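Local coordinates for proton-dependent oligopeptide transporter family protein (Xanthomonas campestris, PDB 6EI3), which probably couples peptide transport across the bacterial membrane to proton movement, as a POT member of the Major Facilitator Superfamily crystallised in an auto-inhibited state, at residues Phe124-Gln128 with Arg192-Val196; Glu14-Phe18 with Tyr86-His90; Asn346-Tyr351 with Phe408-Leu412. All coordinates share one frame; numbering follows the deposited sequence.

Interaction 1: Phe124-Gln128 with Arg192-Val196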
ATOM      1  N   PHE A 124      -4.921  18.276  -4.483  1.00 25.80           N
ATOM      2  CA  PHE A 124      -5.954  19.162  -5.063  1.00 24.51           C
ATOM      3  C   PHE A 124      -6.760  19.829  -3.958  1.00 28.32           C
ATOM      4  O   PHE A 124      -7.202  20.962  -4.116  1.00 28.68           O
ATOM      5  CB  PHE A 124      -6.882  18.369  -6.001  1.00 24.67           C
ATOM      6  CG  PHE A 124      -7.881  19.194  -6.782  1.00 26.01           C
ATOM      7  CD1 PHE A 124      -7.457  20.077  -7.772  1.00 29.16           C
ATOM      8  CD2 PHE A 124      -9.248  19.004  -6.609  1.00 26.93           C
ATOM      9  CE1 PHE A 124      -8.380  20.807  -8.526  1.00 30.75           C
ATOM     10  CE2 PHE A 124     -10.171  19.756  -7.340  1.00 29.83           C
ATOM     11  CZ  PHE A 124      -9.731  20.629  -8.314  1.00 29.48           C
ATOM     12  N   MET A 125      -6.977  19.114  -2.843  1.00 26.38           N
ATOM     13  CA  MET A 125      -7.702  19.682  -1.696  1.00 26.59           C
ATOM     14  C   MET A 125      -6.899  20.871  -1.111  1.00 30.83           C
ATOM     15  O   MET A 125      -7.484  21.909  -0.820  1.00 32.41           O
ATOM     16  CB  MET A 125      -7.929  18.601  -0.618  1.00 27.50           C
ATOM     17  CG  MET A 125      -8.703  19.119   0.597  1.00 31.60           C
ATOM     18  SD  MET A 125      -7.607  19.857   1.844  1.00 36.15           S
ATOM     19  CE  MET A 125      -6.852  18.338   2.557  1.00 31.93           C
ATOM     20  N   VAL A 126      -5.582  20.684  -0.869  1.00 29.12           N
ATOM     21  CA  VAL A 126      -4.714  21.739  -0.303  1.00 30.97           C
ATOM     22  C   VAL A 126      -4.727  23.002  -1.219  1.00 35.46           C
ATOM     23  O   VAL A 126      -4.792  24.118  -0.707  1.00 35.27           O
ATOM     24  CB  VAL A 126      -3.276  21.227  -0.002  1.00 35.08           C
ATOM     25  CG1 VAL A 126      -2.390  22.332   0.581  1.00 35.35           C
ATOM     26  CG2 VAL A 126      -3.301  20.028   0.937  1.00 33.99           C
ATOM     27  N   ASP A 127      -4.752  22.802  -2.562  1.00 32.41           N
ATOM     28  CA  ASP A 127      -4.819  23.874  -3.583  1.00 32.80           C
ATOM     29  C   ASP A 127      -6.029  24.794  -3.387  1.00 36.92           C
ATOM     30  O   ASP A 127      -5.991  25.923  -3.837  1.00 37.51           O
ATOM     31  CB  ASP A 127      -4.939  23.268  -5.006  1.00 32.94           C
ATOM     32  CG  ASP A 127      -3.694  22.603  -5.559  1.00 41.67           C
ATOM     33  OD1 ASP A 127      -2.621  22.719  -4.922  1.00 41.93           O
ATOM     34  OD2 ASP A 127      -3.792  21.954  -6.633  1.00 39.97           O
ATOM     35  N   GLN A 128      -7.112  24.303  -2.764  1.00 33.09           N
ATOM     36  CA  GLN A 128      -8.338  25.086  -2.571  1.00 33.29           C
ATOM     37  C   GLN A 128      -8.201  26.203  -1.547  1.00 39.45           C
ATOM     38  O   GLN A 128      -9.041  27.098  -1.527  1.00 37.73           O
ATOM     39  CB  GLN A 128      -9.535  24.183  -2.245  1.00 33.65           C
ATOM     40  CG  GLN A 128      -9.749  23.041  -3.260  1.00 29.46           C
ATOM     41  CD  GLN A 128      -9.706  23.524  -4.689  1.00 37.00           C
ATOM     42  OE1 GLN A 128     -10.425  24.447  -5.072  1.00 31.17           O
ATOM     43  NE2 GLN A 128      -8.808  22.951  -5.494  1.00 28.64           N
ATOM     44  N   ARG A 192     -16.222  25.860  -9.149  1.00 35.53           N
ATOM     45  CA  ARG A 192     -15.754  26.493  -7.913  1.00 35.86           C
ATOM     46  C   ARG A 192     -14.278  26.193  -7.598  1.00 37.27           C
ATOM     47  O   ARG A 192     -13.686  26.905  -6.788  1.00 38.33           O
ATOM     48  CB  ARG A 192     -16.610  25.993  -6.727  1.00 38.04           C
ATOM     49  CG  ARG A 192     -18.103  26.313  -6.802  1.00 52.27           C
ATOM     50  CD  ARG A 192     -18.789  25.821  -5.539  1.00 67.66           C
ATOM     51  NE  ARG A 192     -20.244  25.735  -5.677  1.00 79.68           N
ATOM     52  CZ  ARG A 192     -21.108  25.981  -4.696  1.00 95.09           C
ATOM     53  NH1 ARG A 192     -20.676  26.347  -3.495  1.00 79.99           N
ATOM     54  NH2 ARG A 192     -22.412  25.872  -4.911  1.00 86.40           N
ATOM     55  N   TYR A 193     -13.692  25.139  -8.197  1.00 30.09           N
ATOM     56  CA  TYR A 193     -12.306  24.787  -7.866  1.00 28.58           C
ATOM     57  C   TYR A 193     -11.233  25.767  -8.306  1.00 34.54           C
ATOM     58  O   TYR A 193     -11.348  26.411  -9.352  1.00 33.07           O
ATOM     59  CB  TYR A 193     -11.926  23.408  -8.398  1.00 27.98           C
ATOM     60  CG  TYR A 193     -12.803  22.274  -7.919  1.00 28.10           C
ATOM     61  CD1 TYR A 193     -13.170  22.164  -6.581  1.00 29.81           C
ATOM     62  CD2 TYR A 193     -13.255  21.298  -8.804  1.00 28.00           C
ATOM     63  CE1 TYR A 193     -13.989  21.121  -6.140  1.00 27.69           C
ATOM     64  CE2 TYR A 193     -14.030  20.231  -8.369  1.00 28.04           C
ATOM     65  CZ  TYR A 193     -14.412  20.157  -7.039  1.00 31.12           C
ATOM     66  OH  TYR A 193     -15.212  19.127  -6.632  1.00 28.60           O
ATOM     67  N   VAL A 194     -10.156  25.810  -7.499  1.00 30.51           N
ATOM     68  CA  VAL A 194      -8.897  26.481  -7.769  1.00 29.72           C
ATOM     69  C   VAL A 194      -8.123  25.469  -8.647  1.00 32.01           C
ATOM     70  O   VAL A 194      -7.959  24.321  -8.232  1.00 28.49           O
ATOM     71  CB  VAL A 194      -8.127  26.814  -6.452  1.00 32.99           C
ATOM     72  CG1 VAL A 194      -6.720  27.365  -6.756  1.00 32.86           C
ATOM     73  CG2 VAL A 194      -8.923  27.824  -5.608  1.00 33.83           C
ATOM     74  N   ARG A 195      -7.663  25.883  -9.860  1.00 29.65           N
ATOM     75  CA  ARG A 195      -6.905  24.973 -10.740  1.00 28.60           C
ATOM     76  C   ARG A 195      -5.543  25.620 -10.943  1.00 32.23           C
ATOM     77  O   ARG A 195      -5.394  26.541 -11.755  1.00 30.57           O
ATOM     78  CB  ARG A 195      -7.641  24.696 -12.065  1.00 27.16           C
ATOM     79  CG  ARG A 195      -8.975  24.000 -11.869  1.00 34.41           C
ATOM     80  CD  ARG A 195      -9.685  23.693 -13.166  1.00 34.60           C
ATOM     81  NE  ARG A 195     -11.127  23.554 -12.942  1.00 34.69           N
ATOM     82  CZ  ARG A 195     -11.984  23.047 -13.822  1.00 44.75           C
ATOM     83  NH1 ARG A 195     -11.555  22.598 -14.991  1.00 27.15           N
ATOM     84  NH2 ARG A 195     -13.276  22.971 -13.530  1.00 36.31           N
ATOM     85  N   VAL A 196      -4.571  25.192 -10.126  1.00 30.36           N
ATOM     86  CA  VAL A 196      -3.233  25.818 -10.082  1.00 31.58           C
ATOM     87  C   VAL A 196      -2.393  25.497 -11.330  1.00 35.66           C
ATOM     88  O   VAL A 196      -2.699  24.517 -12.005  1.00 34.18           O
ATOM     89  CB  VAL A 196      -2.478  25.477  -8.761  1.00 34.84           C
ATOM     90  CG1 VAL A 196      -3.256  25.953  -7.539  1.00 34.08           C
ATOM     91  CG2 VAL A 196      -2.155  23.978  -8.662  1.00 33.58           C
TER
HETATM   92  O   HOH W   1      -5.450  22.794  -8.565  1.00 26.95           O
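Y193 leads the irregular 192-196 loop onto the end of helix 121-127, offering a ring face to the edge of F124 in a T-shaped stack (centroids 5.0 Å apart, planes at 75°). CE2 of F124 sits over the centre of the tyrosine ring, while Y193 OH is held elsewhere by the carbonyl of F186. V194 follows and is clasped twice by the Q128 amide. Its N gives an almost straight bond (178°) to a lone pair of Q128 OE1, 2.8 Å away, and its O receives Q128 NE2 at 3.2 Å. The bend of Q128 at chi2 (-48°) folds the amide back over a face of F124, where NE2 also donates to F124 O at 2.9 Å. V194 CG1 rests 3.3 Å from D127 O. Beyond R195, V196 packs its two methyls across the D127 carboxylate, and a water takes the N-H of V196 at 3.0 Å while donating to D127 OD2 at 2.7 Å and to V194 O. D127 also has a salt bridge to K75. With both NE2 hydrogens used and OE1 additionally bonded to Q3, the Q128 amide is fixed in rotation, standing in for a backbone partner to an irregular chain.

Interaction 2: Glu14-Phe18 with Tyr86-His90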
ATOM      1  N   GLU A  14     -15.782   7.545  -2.431  1.00 24.23           N
ATOM      2  CA  GLU A  14     -14.730   6.744  -3.067  1.00 23.74           C
ATOM      3  C   GLU A  14     -14.057   5.782  -2.075  1.00 26.48           C
ATOM      4  O   GLU A  14     -13.792   4.647  -2.431  1.00 25.27           O
ATOM      5  CB  GLU A  14     -13.689   7.640  -3.793  1.00 25.10           C
ATOM      6  CG  GLU A  14     -12.583   6.869  -4.523  1.00 31.47           C
ATOM      7  CD  GLU A  14     -11.432   6.348  -3.677  1.00 38.36           C
ATOM      8  OE1 GLU A  14     -11.162   6.953  -2.622  1.00 33.70           O
ATOM      9  OE2 GLU A  14     -10.820   5.320  -4.045  1.00 34.61           O
ATOM     10  N   ARG A  15     -13.763   6.233  -0.850  1.00 24.59           N
ATOM     11  CA  ARG A  15     -13.110   5.382   0.144  1.00 23.81           C
ATOM     12  C   ARG A  15     -14.027   4.252   0.603  1.00 28.02           C
ATOM     13  O   ARG A  15     -13.569   3.120   0.747  1.00 27.04           O
ATOM     14  CB  ARG A  15     -12.564   6.195   1.353  1.00 22.58           C
ATOM     15  CG  ARG A  15     -11.340   7.105   1.028  1.00 30.46           C
ATOM     16  CD  ARG A  15     -10.006   6.366   0.862  1.00 30.10           C
ATOM     17  NE  ARG A  15      -9.910   5.759  -0.471  1.00 32.20           N
ATOM     18  CZ  ARG A  15      -9.121   4.747  -0.808  1.00 40.20           C
ATOM     19  NH1 ARG A  15      -8.293   4.214   0.086  1.00 31.74           N
ATOM     20  NH2 ARG A  15      -9.148   4.260  -2.045  1.00 25.02           N
ATOM     21  N   PHE A  16     -15.309   4.553   0.837  1.00 25.14           N
ATOM     22  CA  PHE A  16     -16.259   3.524   1.260  1.00 26.50           C
ATOM     23  C   PHE A  16     -16.359   2.470   0.142  1.00 30.87           C
ATOM     24  O   PHE A  16     -16.327   1.268   0.415  1.00 30.91           O
ATOM     25  CB  PHE A  16     -17.643   4.130   1.583  1.00 29.55           C
ATOM     26  CG  PHE A  16     -18.632   3.138   2.178  1.00 32.73           C
ATOM     27  CD1 PHE A  16     -19.276   2.204   1.377  1.00 36.95           C
ATOM     28  CD2 PHE A  16     -18.920   3.148   3.537  1.00 36.21           C
ATOM     29  CE1 PHE A  16     -20.200   1.294   1.924  1.00 37.94           C
ATOM     30  CE2 PHE A  16     -19.844   2.242   4.081  1.00 39.83           C
ATOM     31  CZ  PHE A  16     -20.470   1.320   3.271  1.00 37.66           C
ATOM     32  N   SER A  17     -16.458   2.940  -1.109  1.00 27.36           N
ATOM     33  CA  SER A  17     -16.546   2.108  -2.299  1.00 27.85           C
ATOM     34  C   SER A  17     -15.316   1.191  -2.450  1.00 29.91           C
ATOM     35  O   SER A  17     -15.463  -0.008  -2.696  1.00 29.80           O
ATOM     36  CB  SER A  17     -16.707   2.992  -3.530  1.00 32.78           C
ATOM     37  OG  SER A  17     -16.699   2.238  -4.726  1.00 46.75           O
ATOM     38  N   PHE A  18     -14.118   1.751  -2.298  1.00 25.32           N
ATOM     39  CA  PHE A  18     -12.879   0.986  -2.444  1.00 23.69           C
ATOM     40  C   PHE A  18     -12.816  -0.140  -1.439  1.00 26.68           C
ATOM     41  O   PHE A  18     -12.613  -1.282  -1.831  1.00 24.50           O
ATOM     42  CB  PHE A  18     -11.633   1.884  -2.310  1.00 23.99           C
ATOM     43  CG  PHE A  18     -10.347   1.089  -2.421  1.00 23.33           C
ATOM     44  CD1 PHE A  18      -9.804   0.784  -3.665  1.00 24.97           C
ATOM     45  CD2 PHE A  18      -9.708   0.605  -1.281  1.00 23.09           C
ATOM     46  CE1 PHE A  18      -8.649  -0.006  -3.767  1.00 26.36           C
ATOM     47  CE2 PHE A  18      -8.540  -0.164  -1.382  1.00 25.51           C
ATOM     48  CZ  PHE A  18      -8.021  -0.470  -2.625  1.00 24.62           C
ATOM     49  N   TYR A  86     -12.534   4.319 -13.408  1.00 26.63           N
ATOM     50  CA  TYR A  86     -12.788   3.690 -12.125  1.00 25.26           C
ATOM     51  C   TYR A  86     -14.251   3.197 -12.106  1.00 32.27           C
ATOM     52  O   TYR A  86     -14.495   2.029 -11.784  1.00 30.65           O
ATOM     53  CB  TYR A  86     -12.496   4.749 -11.056  1.00 25.30           C
ATOM     54  CG  TYR A  86     -12.215   4.322  -9.631  1.00 25.85           C
ATOM     55  CD1 TYR A  86     -12.671   3.096  -9.142  1.00 27.44           C
ATOM     56  CD2 TYR A  86     -11.611   5.195  -8.735  1.00 26.22           C
ATOM     57  CE1 TYR A  86     -12.519   2.755  -7.798  1.00 26.31           C
ATOM     58  CE2 TYR A  86     -11.488   4.882  -7.387  1.00 27.24           C
ATOM     59  CZ  TYR A  86     -11.922   3.649  -6.925  1.00 30.35           C
ATOM     60  OH  TYR A  86     -11.755   3.353  -5.598  1.00 25.84           O
ATOM     61  N   CYS A  87     -15.210   4.082 -12.500  1.00 31.22           N
ATOM     62  CA  CYS A  87     -16.643   3.795 -12.630  1.00 31.80           C
ATOM     63  C   CYS A  87     -16.869   2.664 -13.649  1.00 35.92           C
ATOM     64  O   CYS A  87     -17.642   1.752 -13.378  1.00 36.38           O
ATOM     65  CB  CYS A  87     -17.408   5.055 -13.038  1.00 32.54           C
ATOM     66  SG  CYS A  87     -17.631   6.259 -11.703  1.00 36.35           S
ATOM     67  N   ALA A  88     -16.200   2.733 -14.814  1.00 33.50           N
ATOM     68  CA  ALA A  88     -16.288   1.727 -15.882  1.00 33.95           C
ATOM     69  C   ALA A  88     -15.845   0.338 -15.381  1.00 38.67           C
ATOM     70  O   ALA A  88     -16.446  -0.662 -15.774  1.00 39.52           O
ATOM     71  CB  ALA A  88     -15.460   2.159 -17.077  1.00 35.13           C
ATOM     72  N   GLY A  89     -14.850   0.306 -14.479  1.00 31.92           N
ATOM     73  CA  GLY A  89     -14.363  -0.915 -13.849  1.00 31.10           C
ATOM     74  C   GLY A  89     -15.416  -1.540 -12.959  1.00 33.85           C
ATOM     75  O   GLY A  89     -15.656  -2.756 -13.031  1.00 32.52           O
ATOM     76  N   HIS A  90     -16.081  -0.696 -12.136  1.00 29.41           N
ATOM     77  CA  HIS A  90     -17.183  -1.121 -11.268  1.00 29.75           C
ATOM     78  C   HIS A  90     -18.344  -1.665 -12.097  1.00 37.11           C
ATOM     79  O   HIS A  90     -18.896  -2.694 -11.731  1.00 39.46           O
ATOM     80  CB  HIS A  90     -17.657   0.003 -10.358  1.00 29.26           C
ATOM     81  CG  HIS A  90     -16.847   0.153  -9.119  1.00 30.95           C
ATOM     82  ND1 HIS A  90     -16.920  -0.772  -8.096  1.00 32.23           N
ATOM     83  CD2 HIS A  90     -16.010   1.148  -8.752  1.00 31.98           C
ATOM     84  CE1 HIS A  90     -16.099  -0.339  -7.158  1.00 31.23           C
ATOM     85  NE2 HIS A  90     -15.527   0.819  -7.511  1.00 31.67           N
TER
HETATM   86  O   HOH W   2     -14.139   1.896  -5.381  1.00 50.23           O
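E14 reaches from helix 4-22 to the phenol of Y86 on helix 62-95, two helices of the N-terminal bundle whose local axes stay 13.0 Å apart. From CB the chain runs with CG anti to the backbone N (chi1 -178°), which sets CG 3.7 Å from Y86 CE2. A bend at chi2 (-80°) then turns the carboxylate toward R15, its plane inclined 64° to the tyrosine ring. OE1 takes NE of R15 at 2.8 Å. OE2, at the edge of the Y86 ring, accepts twice: R15 NH2 on its syn lone pair, also at 2.8 Å, and Y86 OH from the anti side at 2.7 Å, a donor lying somewhat out of the carboxylate plane. R15 thus grips the glutamate side-on, one nitrogen to each oxygen. Beside this pair, F18 CB packs 3.6 Å from Y86 OH. A water donates to Y86 OH at 2.8 Å and to S17 OG at 2.7 Å, and bonds to NE2 of H90; S17 OG has a further partner in P175 O. E14 and R15 close the ExxER signature of POT transporters, associated in this family with proton coupling. The chemistry implies a buried salt bridge within one helix, held from across the contact by Y86 as a direct donor, which meets OE2 on its anti side while R15 holds the syn side.

Interaction 3: Asn346-Tyr351 with Phe408-Leu412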
ATOM      1  N   ASN A 346      -1.678   5.311  21.818  1.00 41.23           N
ATOM      2  CA  ASN A 346      -0.228   5.495  21.697  1.00 41.66           C
ATOM      3  C   ASN A 346       0.170   6.978  21.914  1.00 47.80           C
ATOM      4  O   ASN A 346       1.076   7.246  22.695  1.00 48.38           O
ATOM      5  CB  ASN A 346       0.297   4.946  20.359  1.00 38.09           C
ATOM      6  CG  ASN A 346       0.261   3.438  20.215  1.00 42.58           C
ATOM      7  OD1 ASN A 346      -0.402   2.722  20.964  1.00 41.71           O
ATOM      8  ND2 ASN A 346       1.008   2.908  19.258  1.00 30.33           N
ATOM      9  N   ASN A 347      -0.568   7.922  21.313  1.00 45.49           N
ATOM     10  CA  ASN A 347      -0.306   9.366  21.433  1.00 46.58           C
ATOM     11  C   ASN A 347      -0.534   9.967  22.821  1.00 52.93           C
ATOM     12  O   ASN A 347       0.247  10.823  23.233  1.00 54.15           O
ATOM     13  CB  ASN A 347      -1.112  10.154  20.395  1.00 45.47           C
ATOM     14  CG  ASN A 347      -0.570  10.059  18.990  1.00 63.57           C
ATOM     15  OD1 ASN A 347       0.503   9.500  18.737  1.00 54.00           O
ATOM     16  ND2 ASN A 347      -1.289  10.647  18.043  1.00 59.47           N
ATOM     17  N   LEU A 348      -1.600   9.550  23.521  1.00 49.16           N
ATOM     18  CA  LEU A 348      -1.995  10.093  24.823  1.00 50.08           C
ATOM     19  C   LEU A 348      -1.566   9.248  26.032  1.00 51.88           C
ATOM     20  O   LEU A 348      -1.496   9.782  27.142  1.00 51.14           O
ATOM     21  CB  LEU A 348      -3.528  10.299  24.849  1.00 50.55           C
ATOM     22  CG  LEU A 348      -4.110  11.599  24.267  1.00 56.55           C
ATOM     23  CD1 LEU A 348      -3.905  11.708  22.764  1.00 56.16           C
ATOM     24  CD2 LEU A 348      -5.598  11.695  24.558  1.00 59.38           C
ATOM     25  N   VAL A 349      -1.314   7.938  25.840  1.00 46.07           N
ATOM     26  CA  VAL A 349      -0.965   7.057  26.965  1.00 45.81           C
ATOM     27  C   VAL A 349       0.427   6.410  26.827  1.00 48.28           C
ATOM     28  O   VAL A 349       1.273   6.650  27.687  1.00 48.41           O
ATOM     29  CB  VAL A 349      -2.067   5.982  27.252  1.00 48.88           C
ATOM     30  CG1 VAL A 349      -1.729   5.145  28.485  1.00 49.51           C
ATOM     31  CG2 VAL A 349      -3.452   6.613  27.394  1.00 48.65           C
ATOM     32  N   LEU A 350       0.645   5.566  25.791  1.00 43.18           N
ATOM     33  CA  LEU A 350       1.877   4.792  25.606  1.00 42.50           C
ATOM     34  C   LEU A 350       3.152   5.624  25.371  1.00 45.10           C
ATOM     35  O   LEU A 350       4.134   5.372  26.062  1.00 44.71           O
ATOM     36  CB  LEU A 350       1.724   3.730  24.509  1.00 41.61           C
ATOM     37  CG  LEU A 350       2.880   2.725  24.351  1.00 46.40           C
ATOM     38  CD1 LEU A 350       3.137   1.946  25.639  1.00 47.23           C
ATOM     39  CD2 LEU A 350       2.622   1.789  23.209  1.00 46.47           C
ATOM     40  N   TYR A 351       3.163   6.548  24.387  1.00 40.94           N
ATOM     41  CA  TYR A 351       4.353   7.373  24.104  1.00 40.60           C
ATOM     42  C   TYR A 351       4.674   8.277  25.292  1.00 43.77           C
ATOM     43  O   TYR A 351       5.793   8.143  25.802  1.00 42.95           O
ATOM     44  CB  TYR A 351       4.285   8.141  22.764  1.00 40.51           C
ATOM     45  CG  TYR A 351       4.023   7.278  21.544  1.00 39.84           C
ATOM     46  CD1 TYR A 351       4.443   5.949  21.496  1.00 40.90           C
ATOM     47  CD2 TYR A 351       3.387   7.801  20.422  1.00 39.82           C
ATOM     48  CE1 TYR A 351       4.177   5.143  20.391  1.00 39.69           C
ATOM     49  CE2 TYR A 351       3.139   7.010  19.296  1.00 39.51           C
ATOM     50  CZ  TYR A 351       3.543   5.685  19.285  1.00 42.54           C
ATOM     51  OH  TYR A 351       3.297   4.899  18.187  1.00 40.23           O
ATOM     52  N   PHE A 408      -1.673  -2.731  15.955  1.00 25.55           N
ATOM     53  CA  PHE A 408      -0.695  -2.083  16.833  1.00 26.38           C
ATOM     54  C   PHE A 408       0.593  -1.864  16.017  1.00 31.03           C
ATOM     55  O   PHE A 408       1.118  -0.746  15.994  1.00 31.69           O
ATOM     56  CB  PHE A 408      -0.422  -2.910  18.113  1.00 28.66           C
ATOM     57  CG  PHE A 408       0.458  -2.214  19.130  1.00 30.99           C
ATOM     58  CD1 PHE A 408       0.088  -0.985  19.675  1.00 34.33           C
ATOM     59  CD2 PHE A 408       1.618  -2.820  19.601  1.00 33.82           C
ATOM     60  CE1 PHE A 408       0.888  -0.356  20.643  1.00 35.58           C
ATOM     61  CE2 PHE A 408       2.422  -2.185  20.560  1.00 36.70           C
ATOM     62  CZ  PHE A 408       2.049  -0.964  21.073  1.00 34.65           C
ATOM     63  N   GLY A 409       1.019  -2.891  15.278  1.00 27.84           N
ATOM     64  CA  GLY A 409       2.183  -2.789  14.406  1.00 27.28           C
ATOM     65  C   GLY A 409       2.011  -1.703  13.357  1.00 29.97           C
ATOM     66  O   GLY A 409       2.904  -0.874  13.173  1.00 30.38           O
ATOM     67  N   GLU A 410       0.835  -1.668  12.704  1.00 25.56           N
ATOM     68  CA  GLU A 410       0.486  -0.672  11.684  1.00 25.36           C
ATOM     69  C   GLU A 410       0.632   0.761  12.206  1.00 28.78           C
ATOM     70  O   GLU A 410       1.289   1.568  11.559  1.00 26.91           O
ATOM     71  CB  GLU A 410      -0.943  -0.897  11.170  1.00 26.61           C
ATOM     72  CG  GLU A 410      -1.391   0.171  10.182  1.00 33.70           C
ATOM     73  CD  GLU A 410      -2.867   0.233   9.852  1.00 45.95           C
ATOM     74  OE1 GLU A 410      -3.669  -0.491  10.483  1.00 35.45           O
ATOM     75  OE2 GLU A 410      -3.219   1.003   8.934  1.00 41.58           O
ATOM     76  N   VAL A 411       0.026   1.065  13.372  1.00 24.77           N
ATOM     77  CA  VAL A 411       0.091   2.382  14.018  1.00 26.14           C
ATOM     78  C   VAL A 411       1.563   2.763  14.327  1.00 30.92           C
ATOM     79  O   VAL A 411       1.943   3.923  14.154  1.00 30.96           O
ATOM     80  CB  VAL A 411      -0.833   2.426  15.280  1.00 31.16           C
ATOM     81  CG1 VAL A 411      -0.512   3.611  16.174  1.00 33.07           C
ATOM     82  CG2 VAL A 411      -2.314   2.441  14.881  1.00 30.30           C
ATOM     83  N   LEU A 412       2.389   1.769  14.693  1.00 27.07           N
ATOM     84  CA  LEU A 412       3.806   1.971  14.998  1.00 27.70           C
ATOM     85  C   LEU A 412       4.675   2.173  13.744  1.00 33.18           C
ATOM     86  O   LEU A 412       5.595   2.986  13.793  1.00 33.71           O
ATOM     87  CB  LEU A 412       4.368   0.802  15.818  1.00 27.84           C
ATOM     88  CG  LEU A 412       3.953   0.671  17.284  1.00 33.52           C
ATOM     89  CD1 LEU A 412       4.389  -0.698  17.836  1.00 33.87           C
ATOM     90  CD2 LEU A 412       4.576   1.771  18.146  1.00 35.00           C
TER
HETATM   91  O   HOH W   3       2.885   6.028  15.745  1.00 45.96           O
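A wider pi-type turn in helix 334-357 marks this crossing within the C-terminal bundle of the Major Facilitator fold, where N346, L350 and Y351 meet F408, V411 and L412 of helix 400-424. The local axes cross at -102° and remain 13.0 Å apart, so long side chains bridge the gap. The wide turn is sealed by Y351 N bonding to N346 O five residues back, a spacing that brings the tyrosine round beside the asparagine. N346 points its amide at the other helix, almost perpendicular to the F408 ring; OD1 lies at the ring edge, in its plane, 3.4 Å from CE1. Its ND2 touches V411 CG1 at 3.5 Å and donates to Y351 OH at 3.2 Å, the hydroxyl lying a little out of the N346 amide plane, so that the polar ends of these two side chains face F408, V411 and L412. L350 CD2 meets the same F408 edge, 3.5 Å from CZ. F408 reaches them with CG anti to its backbone N (chi1 -173°), and elsewhere meets F373 of helix 363-389 edge-to-face. L412 also packs against that helix; its CD2 lies at the edge of the Y351 ring, 3.4 Å from OH, while Y351 also has a cation-pi contact with R366. L348, on the same turn, touches a bound monoacylglycerol. Between the helices, a water links Y351 OH (2.7 Å) to V411 O, to which it donates at 2.8 Å.

How the interactions relate
Interactions 1 and 2 both belong to the N-terminal half, while interaction 3 lies in the C-terminal half, its centre 33 Å and 31 Å from theirs. Interaction 2 is wholly buried and nearest the middle of the chain; interaction 3 is also buried, with L350 and F408 partly exposed; interaction 1, farthest out, is only partly buried and joins a helix end to a loop. Helices 4-22 and 62-95 of interaction 2 also pack around interaction 1. The chemistry follows location: an amide clasping loop backbone at the periphery, a salt bridge with a tyrosine in the interior, and an asparagine and a tyrosine set among apolar side chains in interaction 3. Each contact includes a bridging water.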